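Local structure of inactive dihydropteroate synthase 2 (2VP8) at residues G270-T275 with R295-M300; L277-G282 with E299-I304. The protein can probably bind the inhibitor dapsone but appears to have very low affinity for the pterin pyrophosphate substrate, seems to lack dihydropteroate synthase activity and probably serves no folate metabolism. All blocks are in the same frame, centred on the assembly; numbering follows the deposited sequence.

Interaction 1. Residues G270-T275 with R295-M300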
ATOM      1  N   GLY B 270      -4.951   5.666   3.648  1.00 40.16           N
ATOM      2  CA  GLY B 270      -3.603   5.827   4.179  1.00 39.10           C
ATOM      3  C   GLY B 270      -3.156   4.690   5.076  1.00 38.57           C
ATOM      4  O   GLY B 270      -1.990   4.298   5.058  1.00 38.14           O
ATOM      5  N   THR B 271      -4.089   4.162   5.863  1.00 38.27           N
ATOM      6  CA  THR B 271      -3.818   3.020   6.729  1.00 37.89           C
ATOM      7  C   THR B 271      -3.516   1.786   5.890  1.00 38.04           C
ATOM      8  O   THR B 271      -2.599   1.027   6.204  1.00 37.98           O
ATOM      9  CB  THR B 271      -4.999   2.730   7.693  1.00 37.89           C
ATOM     10  OG1 THR B 271      -5.179   3.836   8.584  1.00 36.17           O
ATOM     11  CG2 THR B 271      -4.753   1.453   8.501  1.00 37.07           C
ATOM     12  N   LEU B 272      -4.273   1.590   4.817  1.00 38.29           N
ATOM     13  CA  LEU B 272      -4.039   0.430   3.965  1.00 38.90           C
ATOM     14  C   LEU B 272      -2.729   0.573   3.191  1.00 38.90           C
ATOM     15  O   LEU B 272      -1.977  -0.399   3.059  1.00 39.53           O
ATOM     16  CB  LEU B 272      -5.235   0.125   3.051  1.00 38.87           C
ATOM     17  CG  LEU B 272      -6.556  -0.278   3.755  1.00 40.33           C
ATOM     18  CD1 LEU B 272      -7.599  -0.633   2.714  1.00 41.34           C
ATOM     19  CD2 LEU B 272      -6.457  -1.405   4.830  1.00 38.42           C
ATOM     20  N   ALA B 273      -2.442   1.789   2.729  1.00 38.39           N
ATOM     21  CA  ALA B 273      -1.197   2.065   2.038  1.00 38.25           C
ATOM     22  C   ALA B 273      -0.010   1.722   2.929  1.00 38.39           C
ATOM     23  O   ALA B 273       0.908   1.024   2.497  1.00 38.39           O
ATOM     24  CB  ALA B 273      -1.134   3.511   1.601  1.00 38.29           C
ATOM     25  N   ALA B 274      -0.044   2.202   4.172  1.00 38.46           N
ATOM     26  CA  ALA B 274       1.001   1.932   5.157  1.00 38.34           C
ATOM     27  C   ALA B 274       1.086   0.434   5.455  1.00 38.62           C
ATOM     28  O   ALA B 274       2.179  -0.118   5.632  1.00 38.76           O
ATOM     29  CB  ALA B 274       0.742   2.703   6.424  1.00 38.09           C
ATOM     30  N   THR B 275      -0.069  -0.223   5.498  1.00 38.48           N
ATOM     31  CA  THR B 275      -0.107  -1.647   5.772  1.00 38.31           C
ATOM     32  C   THR B 275       0.650  -2.351   4.661  1.00 38.45           C
ATOM     33  O   THR B 275       1.576  -3.125   4.932  1.00 38.36           O
ATOM     34  CB  THR B 275      -1.561  -2.162   5.886  1.00 38.51           C
ATOM     35  OG1 THR B 275      -2.241  -1.428   6.917  1.00 37.99           O
ATOM     36  CG2 THR B 275      -1.595  -3.654   6.207  1.00 37.41           C
ATOM     37  N   ARG B 295      -6.833  -8.131   5.691  1.00 37.39           N
ATOM     38  CA  ARG B 295      -6.531  -9.425   5.109  1.00 37.28           C
ATOM     39  C   ARG B 295      -6.343  -9.301   3.602  1.00 37.66           C
ATOM     40  O   ARG B 295      -5.377  -9.841   3.050  1.00 37.70           O
ATOM     41  CB  ARG B 295      -7.598 -10.458   5.420  1.00 37.11           C
ATOM     42  CG  ARG B 295      -7.139 -11.866   5.063  1.00 36.40           C
ATOM     43  CD  ARG B 295      -8.279 -12.824   4.953  1.00 33.78           C
ATOM     44  NE  ARG B 295      -9.157 -12.493   3.841  1.00 33.84           N
ATOM     45  CZ  ARG B 295     -10.376 -11.981   3.971  1.00 33.63           C
ATOM     46  NH1 ARG B 295     -10.871 -11.732   5.183  1.00 33.42           N
ATOM     47  NH2 ARG B 295     -11.099 -11.724   2.885  1.00 32.12           N
ATOM     48  N   ARG B 296      -7.248  -8.564   2.955  1.00 37.60           N
ATOM     49  CA  ARG B 296      -7.218  -8.398   1.505  1.00 37.74           C
ATOM     50  C   ARG B 296      -5.973  -7.658   1.009  1.00 38.00           C
ATOM     51  O   ARG B 296      -5.475  -7.941  -0.076  1.00 38.09           O
ATOM     52  CB  ARG B 296      -8.512  -7.763   1.008  1.00 37.46           C
ATOM     53  CG  ARG B 296      -9.680  -8.738   1.077  1.00 38.39           C
ATOM     54  CD  ARG B 296     -10.902  -8.246   0.343  1.00 40.00           C
ATOM     55  NE  ARG B 296     -11.499  -7.110   1.032  1.00 41.81           N
ATOM     56  CZ  ARG B 296     -12.550  -7.178   1.847  1.00 42.82           C
ATOM     57  NH1 ARG B 296     -13.170  -8.338   2.073  1.00 42.17           N
ATOM     58  NH2 ARG B 296     -12.988  -6.063   2.426  1.00 42.91           N
ATOM     59  N   VAL B 297      -5.474  -6.718   1.807  1.00 38.47           N
ATOM     60  CA  VAL B 297      -4.248  -6.000   1.471  1.00 38.78           C
ATOM     61  C   VAL B 297      -3.051  -6.951   1.543  1.00 39.10           C
ATOM     62  O   VAL B 297      -2.292  -7.074   0.584  1.00 39.62           O
ATOM     63  CB  VAL B 297      -4.035  -4.778   2.393  1.00 38.81           C
ATOM     64  CG1 VAL B 297      -2.600  -4.286   2.314  1.00 38.26           C
ATOM     65  CG2 VAL B 297      -5.012  -3.661   2.026  1.00 38.25           C
ATOM     66  N   LEU B 298      -2.911  -7.638   2.675  1.00 39.00           N
ATOM     67  CA  LEU B 298      -1.846  -8.618   2.893  1.00 38.60           C
ATOM     68  C   LEU B 298      -1.846  -9.752   1.879  1.00 38.53           C
ATOM     69  O   LEU B 298      -0.793 -10.285   1.547  1.00 39.09           O
ATOM     70  CB  LEU B 298      -1.961  -9.204   4.298  1.00 38.53           C
ATOM     71  CG  LEU B 298      -1.977  -8.159   5.408  1.00 38.11           C
ATOM     72  CD1 LEU B 298      -2.003  -8.860   6.749  1.00 38.71           C
ATOM     73  CD2 LEU B 298      -0.770  -7.233   5.300  1.00 36.82           C
ATOM     74  N   GLU B 299      -3.026 -10.137   1.408  1.00 38.36           N
ATOM     75  CA  GLU B 299      -3.137 -11.133   0.347  1.00 38.05           C
ATOM     76  C   GLU B 299      -2.556 -10.596  -0.966  1.00 37.92           C
ATOM     77  O   GLU B 299      -1.879 -11.317  -1.702  1.00 37.98           O
ATOM     78  CB  GLU B 299      -4.591 -11.569   0.173  1.00 37.67           C
ATOM     79  CG  GLU B 299      -5.066 -12.506   1.270  1.00 38.22           C
ATOM     80  CD  GLU B 299      -6.552 -12.850   1.203  1.00 38.51           C
ATOM     81  OE1 GLU B 299      -7.279 -12.338   0.325  1.00 38.65           O
ATOM     82  OE2 GLU B 299      -7.000 -13.644   2.053  1.00 39.16           O
ATOM     83  N   MET B 300      -2.804  -9.321  -1.243  1.00 37.64           N
ATOM     84  CA  MET B 300      -2.354  -8.720  -2.485  1.00 37.49           C
ATOM     85  C   MET B 300      -0.831  -8.558  -2.470  1.00 37.24           C
ATOM     86  O   MET B 300      -0.155  -8.866  -3.460  1.00 37.01           O
ATOM     87  CB  MET B 300      -3.077  -7.392  -2.712  1.00 37.53           C
ATOM     88  CG  MET B 300      -2.674  -6.638  -3.954  1.00 38.33           C
ATOM     89  SD  MET B 300      -2.769  -7.553  -5.499  1.00 41.14           S
ATOM     90  CE  MET B 300      -4.531  -7.672  -5.795  1.00 40.39           C
TER

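Interaction 2. Residues L277-G282 with E299-I304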
ATOM      1  N   LEU B 277       2.864  -1.277   2.423  1.00 38.40           N
ATOM      2  CA  LEU B 277       4.284  -0.996   2.514  1.00 38.03           C
ATOM      3  C   LEU B 277       4.954  -1.781   3.638  1.00 38.05           C
ATOM      4  O   LEU B 277       5.978  -2.421   3.428  1.00 38.19           O
ATOM      5  CB  LEU B 277       4.510   0.508   2.676  1.00 37.71           C
ATOM      6  CG  LEU B 277       4.735   1.294   1.371  1.00 38.30           C
ATOM      7  CD1 LEU B 277       3.626   1.091   0.348  1.00 36.97           C
ATOM      8  CD2 LEU B 277       4.947   2.780   1.640  1.00 37.76           C
ATOM      9  N   ALA B 278       4.359  -1.749   4.823  1.00 37.97           N
ATOM     10  CA  ALA B 278       4.926  -2.433   5.971  1.00 37.86           C
ATOM     11  C   ALA B 278       5.013  -3.938   5.698  1.00 38.23           C
ATOM     12  O   ALA B 278       6.047  -4.567   5.966  1.00 38.44           O
ATOM     13  CB  ALA B 278       4.100  -2.146   7.217  1.00 37.65           C
ATOM     14  N   ALA B 279       3.930  -4.504   5.155  1.00 37.95           N
ATOM     15  CA  ALA B 279       3.895  -5.912   4.790  1.00 37.51           C
ATOM     16  C   ALA B 279       4.945  -6.252   3.729  1.00 37.51           C
ATOM     17  O   ALA B 279       5.518  -7.335   3.754  1.00 37.57           O
ATOM     18  CB  ALA B 279       2.528  -6.290   4.308  1.00 37.32           C
ATOM     19  N   ALA B 280       5.200  -5.330   2.804  1.00 37.20           N
ATOM     20  CA  ALA B 280       6.151  -5.592   1.726  1.00 36.94           C
ATOM     21  C   ALA B 280       7.585  -5.562   2.236  1.00 36.86           C
ATOM     22  O   ALA B 280       8.476  -6.149   1.629  1.00 36.98           O
ATOM     23  CB  ALA B 280       5.963  -4.607   0.588  1.00 36.73           C
ATOM     24  N   ALA B 281       7.800  -4.884   3.356  1.00 36.51           N
ATOM     25  CA  ALA B 281       9.126  -4.791   3.933  1.00 36.45           C
ATOM     26  C   ALA B 281       9.405  -5.933   4.924  1.00 36.60           C
ATOM     27  O   ALA B 281      10.526  -6.047   5.444  1.00 36.72           O
ATOM     28  CB  ALA B 281       9.330  -3.431   4.587  1.00 36.29           C
ATOM     29  N   GLY B 282       8.396  -6.762   5.190  1.00 36.36           N
ATOM     30  CA  GLY B 282       8.592  -7.987   5.961  1.00 36.53           C
ATOM     31  C   GLY B 282       8.016  -8.004   7.365  1.00 36.72           C
ATOM     32  O   GLY B 282       8.347  -8.879   8.170  1.00 36.72           O
ATOM     33  N   GLU B 299      -3.026 -10.137   1.408  1.00 38.36           N
ATOM     34  CA  GLU B 299      -3.137 -11.133   0.347  1.00 38.05           C
ATOM     35  C   GLU B 299      -2.556 -10.596  -0.966  1.00 37.92           C
ATOM     36  O   GLU B 299      -1.879 -11.317  -1.702  1.00 37.98           O
ATOM     37  CB  GLU B 299      -4.591 -11.569   0.173  1.00 37.67           C
ATOM     38  CG  GLU B 299      -5.066 -12.506   1.270  1.00 38.22           C
ATOM     39  CD  GLU B 299      -6.552 -12.850   1.203  1.00 38.51           C
ATOM     40  OE1 GLU B 299      -7.279 -12.338   0.325  1.00 38.65           O
ATOM     41  OE2 GLU B 299      -7.000 -13.644   2.053  1.00 39.16           O
ATOM     42  N   MET B 300      -2.804  -9.321  -1.243  1.00 37.64           N
ATOM     43  CA  MET B 300      -2.354  -8.720  -2.485  1.00 37.49           C
ATOM     44  C   MET B 300      -0.831  -8.558  -2.470  1.00 37.24           C
ATOM     45  O   MET B 300      -0.155  -8.866  -3.460  1.00 37.01           O
ATOM     46  CB  MET B 300      -3.077  -7.392  -2.712  1.00 37.53           C
ATOM     47  CG  MET B 300      -2.674  -6.638  -3.954  1.00 38.33           C
ATOM     48  SD  MET B 300      -2.769  -7.553  -5.499  1.00 41.14           S
ATOM     49  CE  MET B 300      -4.531  -7.672  -5.795  1.00 40.39           C
ATOM     50  N   VAL B 301      -0.304  -8.092  -1.337  1.00 36.74           N
ATOM     51  CA  VAL B 301       1.136  -7.972  -1.126  1.00 36.29           C
ATOM     52  C   VAL B 301       1.780  -9.337  -1.314  1.00 35.83           C
ATOM     53  O   VAL B 301       2.761  -9.489  -2.060  1.00 36.06           O
ATOM     54  CB  VAL B 301       1.460  -7.424   0.280  1.00 36.42           C
ATOM     55  CG1 VAL B 301       2.963  -7.403   0.527  1.00 36.47           C
ATOM     56  CG2 VAL B 301       0.883  -6.016   0.443  1.00 36.79           C
ATOM     57  N   ALA B 302       1.201 -10.336  -0.663  1.00 34.93           N
ATOM     58  CA  ALA B 302       1.700 -11.695  -0.778  1.00 34.20           C
ATOM     59  C   ALA B 302       1.663 -12.198  -2.230  1.00 33.78           C
ATOM     60  O   ALA B 302       2.631 -12.807  -2.690  1.00 33.78           O
ATOM     61  CB  ALA B 302       0.945 -12.612   0.152  1.00 33.59           C
ATOM     62  N   SER B 303       0.571 -11.930  -2.948  1.00 33.30           N
ATOM     63  CA  SER B 303       0.453 -12.327  -4.352  1.00 33.46           C
ATOM     64  C   SER B 303       1.494 -11.640  -5.238  1.00 33.75           C
ATOM     65  O   SER B 303       2.146 -12.286  -6.047  1.00 33.58           O
ATOM     66  CB  SER B 303      -0.942 -12.044  -4.899  1.00 33.30           C
ATOM     67  OG  SER B 303      -1.897 -12.866  -4.284  1.00 33.14           O
ATOM     68  N   ILE B 304       1.640 -10.331  -5.077  1.00 34.29           N
ATOM     69  CA  ILE B 304       2.639  -9.574  -5.816  1.00 34.91           C
ATOM     70  C   ILE B 304       4.032 -10.143  -5.565  1.00 35.65           C
ATOM     71  O   ILE B 304       4.759 -10.425  -6.512  1.00 35.48           O
ATOM     72  CB  ILE B 304       2.573  -8.064  -5.471  1.00 34.78           C
ATOM     73  CG1 ILE B 304       1.294  -7.459  -6.044  1.00 34.10           C
ATOM     74  CG2 ILE B 304       3.809  -7.309  -5.983  1.00 34.39           C
ATOM     75  CD1 ILE B 304       0.878  -6.164  -5.397  1.00 32.91           C
TER

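Interaction 1. Residues G270-T275 with R295-M300
Val297 lays one methyl group along the side chain of Leu272 and sets the other between the Leu272 carbonyl and Thr275, one turn further on in helix 267-280. The setting is the TIM-barrel fold of the dihydropteroate synthase family: the last two helices, 267-280 and 291-306, are joined through strand 285-288 and run side by side in a broadly parallel sense. Within the contact their axes come to 9.9 Å at a crossing angle of -36°, and the backbones are nearest at Leu272 and Val297, whose CA atoms are 6.9 Å apart.

Val297 CG1 stands anti to its backbone N (chi1 164°), which places it 4.0 Å from Leu272 O and 4.1 Å from Thr275 CG2. The other methyl, Val297 CG2, lies alongside Leu272, where CB, CG and both terminal methyls sit at nearly equal range; the approach of Leu272 CD2 to Val297 CG2 is 3.9 Å. The valine therefore meets the length of the leucine obliquely instead of touching one end of it. The Leu298 side chain leaves its helix obliquely to the other segment, but its end swings nearer, and Leu298 CD2 reaches Thr275 CG2 at 3.8 Å, the two side chains crossing at about a right angle.

All four touching residues are buried. Phe286 of strand 285-288 packs against both Thr275 and Leu298, while Val297 and Leu272 also meet Glu269 of the second subunit, so one edge of the contact belongs to the dimer interface.

The polar half of Thr275 is kept out of this apolar seam: with chi1 at -57°, its hydroxyl turns back along its own helix, and Thr275 OG1 donates to Thr271 O at 2.6 Å, from above the carbonyl plane and on the face opposite that used by Thr275 N.

Interaction 2. Residues L277-G282 with E299-I304
Apolar contact between Val301 and the backbone and methyls of Ala279 and Ala280 makes up this meeting of helices. Val301 CG1, carried anti to the backbone N (chi1 176°), rests between the two alanines, 4.0 Å from Ala279 CB and 4.1 Å from Ala280 CB. It lies just as near the main chain, with Ala280 N 3.8 Å away. Short alanine side chains thus let a single methyl settle onto the helix backbone itself, and the CA atoms of Ala280 and Val301 come within 6.2 Å.

No hydrogen bond spans the two segments; Ala280 O instead accepts one from Gln305 NE2, further along helix 291-306. Gly282 closes the preceding helix in a Schellman motif, its phi of 109° suiting glycine, with Gly282 N bonded to Ala279 O at 3.3 Å and weakly to Ala278 O. In the TIM-barrel order this is the turn that leads from helix 267-280 toward strand 285-288, the last strand along the chain.

Beyond the pair, Phe286 of that strand touches Ala279, and Leu230 of the second subunit packs on Ser303 and Ile304.

Going from the N terminus, helix 267-280 supplies the first partner of both contacts, 270-275 and then 277-282. The chain turns, passes through strand 285-288 and comes back as helix 291-306, which supplies 295-300 and 299-304 in the same order. Interaction 1 closes a loop of 19 intervening residues and interaction 2 one of 16; because the helices run broadly parallel, the loops overlap in staggered fashion and neither encloses the other. The second segments overlap at Glu299 and Met300, and Leu298 CD2 of interaction 1 lies 3.6 Å from Ala279 CB of interaction 2. Together they join the barrel's last two helices over consecutive turns, beside the second subunit.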